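Local coordinates for protein putative short-chain dehydrogenase/reductase (Burkholderia xenovorans, PDB 5JY1) that binds NAD and, as a member of the short-chain dehydrogenase/reductase family, probably catalyses NAD(P)-dependent oxidoreduction, perhaps as a 3-oxoacyl-[acyl-carrier-protein] reductase, at residues A[150-155]-A[260-265]. Numbering follows the deposited sequence.
Sequences YSIDTE and PGYNSR. With NAD (nicotinamide-adenine-dinucleotide), chain E.
Ile152 and Tyr262 bridge two backbones that stay well apart, the nearest alpha carbons being Ile152 CA and Gly261 CA at 8.2 Å; one runs from the end of strand 144-149 into the short helix 153-156, the other is the irregular tail after strand 250-253. Tyr262 spans the gap almost alone, its ring pointing at the start of the helix. Ile152 CG1 and CD1 lie at one edge of that ring, close to its plane, with CD1 3.5 Å from Tyr262 CE1. CG1 anti to the backbone N (chi1 -173°), with the chain extended beyond it, carries these two carbons to the edge as the two side chains pass in opposite directions. The other branch, Ile152 CG2, approaches the phenol end from off the ring plane, 3.3 Å from Tyr262 OH.

Asp153 crosses the phenol end at roughly a right angle, its carboxylate turned 52° from the ring plane. In the modelled conformer, one of two for Tyr262, OD1 is too close to OH for a normal hydrogen bond, so the detail there is doubtful.

Behind this junction, Ser151 OG accepts from Asp153 N at 3.0 Å, a nearly straight capping bond (163°). Ser151 O receives both Thr154 N and Thr154 OG1, which pins the turn. The same OG lies 3.4 Å from NAD C5N, so the capping oxygen also borders the nicotinamide ring. The C-terminal segment thus packs against the turn whose Tyr150 and Ser151 belong to the NAD pocket, and it does so chiefly through apolar contact of Ile152 with Tyr262; the clearer polar partners lie outside the pair, His161 for Asp153 OD2 and, by a weak hydrogen bond, Thr156 for Tyr262 OH.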
loop_
_atom_site.group_PDB
_atom_site.type_symbol
_atom_site.label_atom_id
_atom_site.label_comp_id
_atom_site.label_asym_id
_atom_site.label_seq_id
_atom_site.Cartn_x
_atom_site.Cartn_y
_atom_site.Cartn_z
ATOM N N TYR A 150 -2.270 12.693 8.705
ATOM C CA TYR A 150 -3.144 11.574 9.022
ATOM C C TYR A 150 -2.437 10.776 10.113
ATOM O O TYR A 150 -1.680 11.363 10.898
ATOM C CB TYR A 150 -3.510 10.766 7.761
ATOM C CG TYR A 150 -2.470 9.806 7.211
ATOM C CD1 TYR A 150 -1.295 10.270 6.630
ATOM C CD2 TYR A 150 -2.698 8.432 7.226
ATOM C CE1 TYR A 150 -0.354 9.380 6.110
ATOM C CE2 TYR A 150 -1.781 7.547 6.718
ATOM C CZ TYR A 150 -0.612 8.019 6.163
ATOM O OH TYR A 150 0.293 7.124 5.665
ATOM N N SER A 151 -2.671 9.471 10.211
ATOM C CA SER A 151 -2.117 8.729 11.328
ATOM C C SER A 151 -1.898 7.275 10.946
ATOM O O SER A 151 -2.665 6.691 10.173
ATOM C CB SER A 151 -3.030 8.803 12.561
ATOM O OG SER A 151 -2.521 7.988 13.612
ATOM N N ILE A 152 -0.849 6.690 11.527
ATOM C CA ILE A 152 -0.624 5.251 11.437
ATOM C C ILE A 152 -1.824 4.468 11.960
ATOM O O ILE A 152 -2.038 3.320 11.553
ATOM C CB ILE A 152 0.674 4.881 12.193
ATOM C CG1 ILE A 152 1.045 3.416 11.972
ATOM C CG2 ILE A 152 0.514 5.129 13.685
ATOM C CD1 ILE A 152 2.373 3.049 12.572
ATOM N N ASP A 153 -2.628 5.073 12.847
ATOM C CA ASP A 153 -3.827 4.398 13.348
ATOM C C ASP A 153 -4.798 4.046 12.226
ATOM O O ASP A 153 -5.566 3.079 12.356
ATOM C CB ASP A 153 -4.544 5.276 14.380
ATOM C CG ASP A 153 -3.819 5.344 15.720
ATOM O OD1 ASP A 153 -2.791 4.651 15.928
ATOM O OD2 ASP A 153 -4.319 6.086 16.589
ATOM N N THR A 154 -4.813 4.827 11.133
ATOM C CA THR A 154 -5.698 4.519 10.009
ATOM C C THR A 154 -5.287 3.249 9.297
ATOM O O THR A 154 -6.099 2.679 8.559
ATOM C CB THR A 154 -5.712 5.636 8.960
ATOM O OG1 THR A 154 -4.438 5.679 8.290
ATOM C CG2 THR A 154 -5.980 6.971 9.596
ATOM N N GLU A 155 -4.036 2.830 9.463
ATOM C CA GLU A 155 -3.502 1.657 8.797
ATOM C C GLU A 155 -3.506 0.424 9.688
ATOM O O GLU A 155 -3.620 -0.700 9.178
ATOM C CB GLU A 155 -2.076 1.963 8.304
ATOM C CG GLU A 155 -2.087 2.996 7.181
ATOM C CD GLU A 155 -0.809 3.804 7.036
ATOM O OE1 GLU A 155 0.017 3.820 7.974
ATOM O OE2 GLU A 155 -0.656 4.462 5.977
ATOM N N PRO A 260 7.069 -2.318 12.232
ATOM C CA PRO A 260 6.508 -3.347 13.124
ATOM C C PRO A 260 5.048 -3.125 13.470
ATOM O O PRO A 260 4.411 -4.055 13.980
ATOM C CB PRO A 260 7.384 -3.249 14.381
ATOM C CG PRO A 260 7.794 -1.805 14.411
ATOM C CD PRO A 260 7.985 -1.415 12.965
ATOM N N GLY A 261 4.507 -1.936 13.229
ATOM C CA GLY A 261 3.179 -1.673 13.740
ATOM C C GLY A 261 3.205 -1.583 15.262
ATOM O O GLY A 261 4.240 -1.328 15.892
ATOM N N TYR A 262 2.027 -1.788 15.850
ATOM C CA TYR A 262 1.869 -1.837 17.301
ATOM C C TYR A 262 0.521 -2.481 17.601
ATOM O O TYR A 262 -0.459 -2.220 16.898
ATOM C CB TYR A 262 1.939 -0.433 17.922
ATOM C CG TYR A 262 1.002 0.504 17.211
ATOM C CD1 TYR A 262 1.381 1.103 16.017
ATOM C CD2 TYR A 262 -0.281 0.744 17.695
ATOM C CE1 TYR A 262 0.527 1.920 15.333
ATOM C CE2 TYR A 262 -1.149 1.573 17.013
ATOM C CZ TYR A 262 -0.733 2.156 15.832
ATOM O OH TYR A 262 -1.569 2.975 15.124
ATOM N N ASN A 263 0.471 -3.300 18.643
ATOM C CA ASN A 263 -0.779 -3.932 19.051
ATOM C C ASN A 263 -1.455 -3.043 20.089
ATOM O O ASN A 263 -0.912 -2.831 21.177
ATOM C CB ASN A 263 -0.517 -5.336 19.602
ATOM C CG ASN A 263 -1.799 -6.130 19.833
ATOM O OD1 ASN A 263 -2.903 -5.628 19.625
ATOM N ND2 ASN A 263 -1.649 -7.384 20.250
ATOM N N SER A 264 -2.634 -2.519 19.752
ATOM C CA SER A 264 -3.344 -1.571 20.603
ATOM C C SER A 264 -4.517 -2.193 21.365
ATOM O O SER A 264 -5.330 -1.457 21.939
ATOM C CB SER A 264 -3.824 -0.371 19.770
ATOM O OG SER A 264 -4.497 -0.776 18.580
ATOM N N ARG A 265 -4.616 -3.520 21.419
ATOM C CA ARG A 265 -5.715 -4.117 22.171
ATOM C C ARG A 265 -5.600 -3.732 23.643
ATOM O O ARG A 265 -4.539 -3.936 24.251
ATOM C CB ARG A 265 -5.738 -5.639 22.050
ATOM C CG ARG A 265 -6.912 -6.253 22.815
ATOM C CD ARG A 265 -6.856 -7.785 22.886
ATOM N NE ARG A 265 -6.955 -8.382 21.558
ATOM C CZ ARG A 265 -5.940 -8.941 20.908
ATOM N NH1 ARG A 265 -4.739 -8.994 21.478
ATOM N NH2 ARG A 265 -6.127 -9.445 19.687
HETATM P PA NAD E . -2.095 18.419 20.114
HETATM O O1A NAD E . -3.292 17.924 20.866
HETATM O O2A NAD E . -0.818 18.430 20.942
HETATM O O5B NAD E . -2.368 19.945 19.492
HETATM C C5B NAD E . -3.604 20.155 18.902
HETATM C C4B NAD E . -3.727 21.696 18.561
HETATM O O4B NAD E . -4.822 21.881 17.906
HETATM C C3B NAD E . -3.880 22.487 19.907
HETATM O O3B NAD E . -3.026 23.590 19.912
HETATM C C2B NAD E . -5.333 22.895 19.896
HETATM O O2B NAD E . -5.566 24.102 20.773
HETATM C C1B NAD E . -5.538 23.137 18.614
HETATM N N9A NAD E . -6.953 23.107 18.292
HETATM C C8A NAD E . -7.860 22.271 18.804
HETATM N N7A NAD E . -9.028 22.562 18.269
HETATM C C5A NAD E . -8.850 23.581 17.424
HETATM C C6A NAD E . -9.758 24.269 16.618
HETATM N N6A NAD E . -11.187 24.184 16.347
HETATM N N1A NAD E . -9.336 25.259 15.855
HETATM C C2A NAD E . -8.005 25.605 15.862
HETATM N N3A NAD E . -7.117 24.949 16.647
HETATM C C4A NAD E . -7.565 23.919 17.432
HETATM O O3 NAD E . -1.908 17.461 18.783
HETATM P PN NAD E . -0.561 16.720 18.236
HETATM O O1N NAD E . -0.283 15.498 19.098
HETATM O O2N NAD E . 0.681 17.629 18.220
HETATM O O5D NAD E . -0.922 16.180 16.712
HETATM C C5D NAD E . -0.978 17.124 15.644
HETATM C C4D NAD E . -1.411 16.407 14.322
HETATM O O4D NAD E . -0.703 15.292 14.148
HETATM C C3D NAD E . -2.872 15.966 14.456
HETATM O O3D NAD E . -3.518 16.064 13.278
HETATM C C2D NAD E . -2.749 14.482 14.878
HETATM O O2D NAD E . -4.037 13.815 14.549
HETATM C C1D NAD E . -1.727 14.050 14.169
HETATM N N1N NAD E . -1.056 12.913 14.779
HETATM C C2N NAD E . -0.212 13.083 15.832
HETATM C C3N NAD E . 0.430 11.991 16.420
HETATM C C7N NAD E . 1.366 12.168 17.593
HETATM O O7N NAD E . 2.061 11.241 17.979
HETATM N N7N NAD E . 1.444 13.409 18.258
HETATM C C4N NAD E . 0.204 10.731 15.926
HETATM C C5N NAD E . -0.628 10.558 14.877
HETATM C C6N NAD E . -1.265 11.660 14.289
#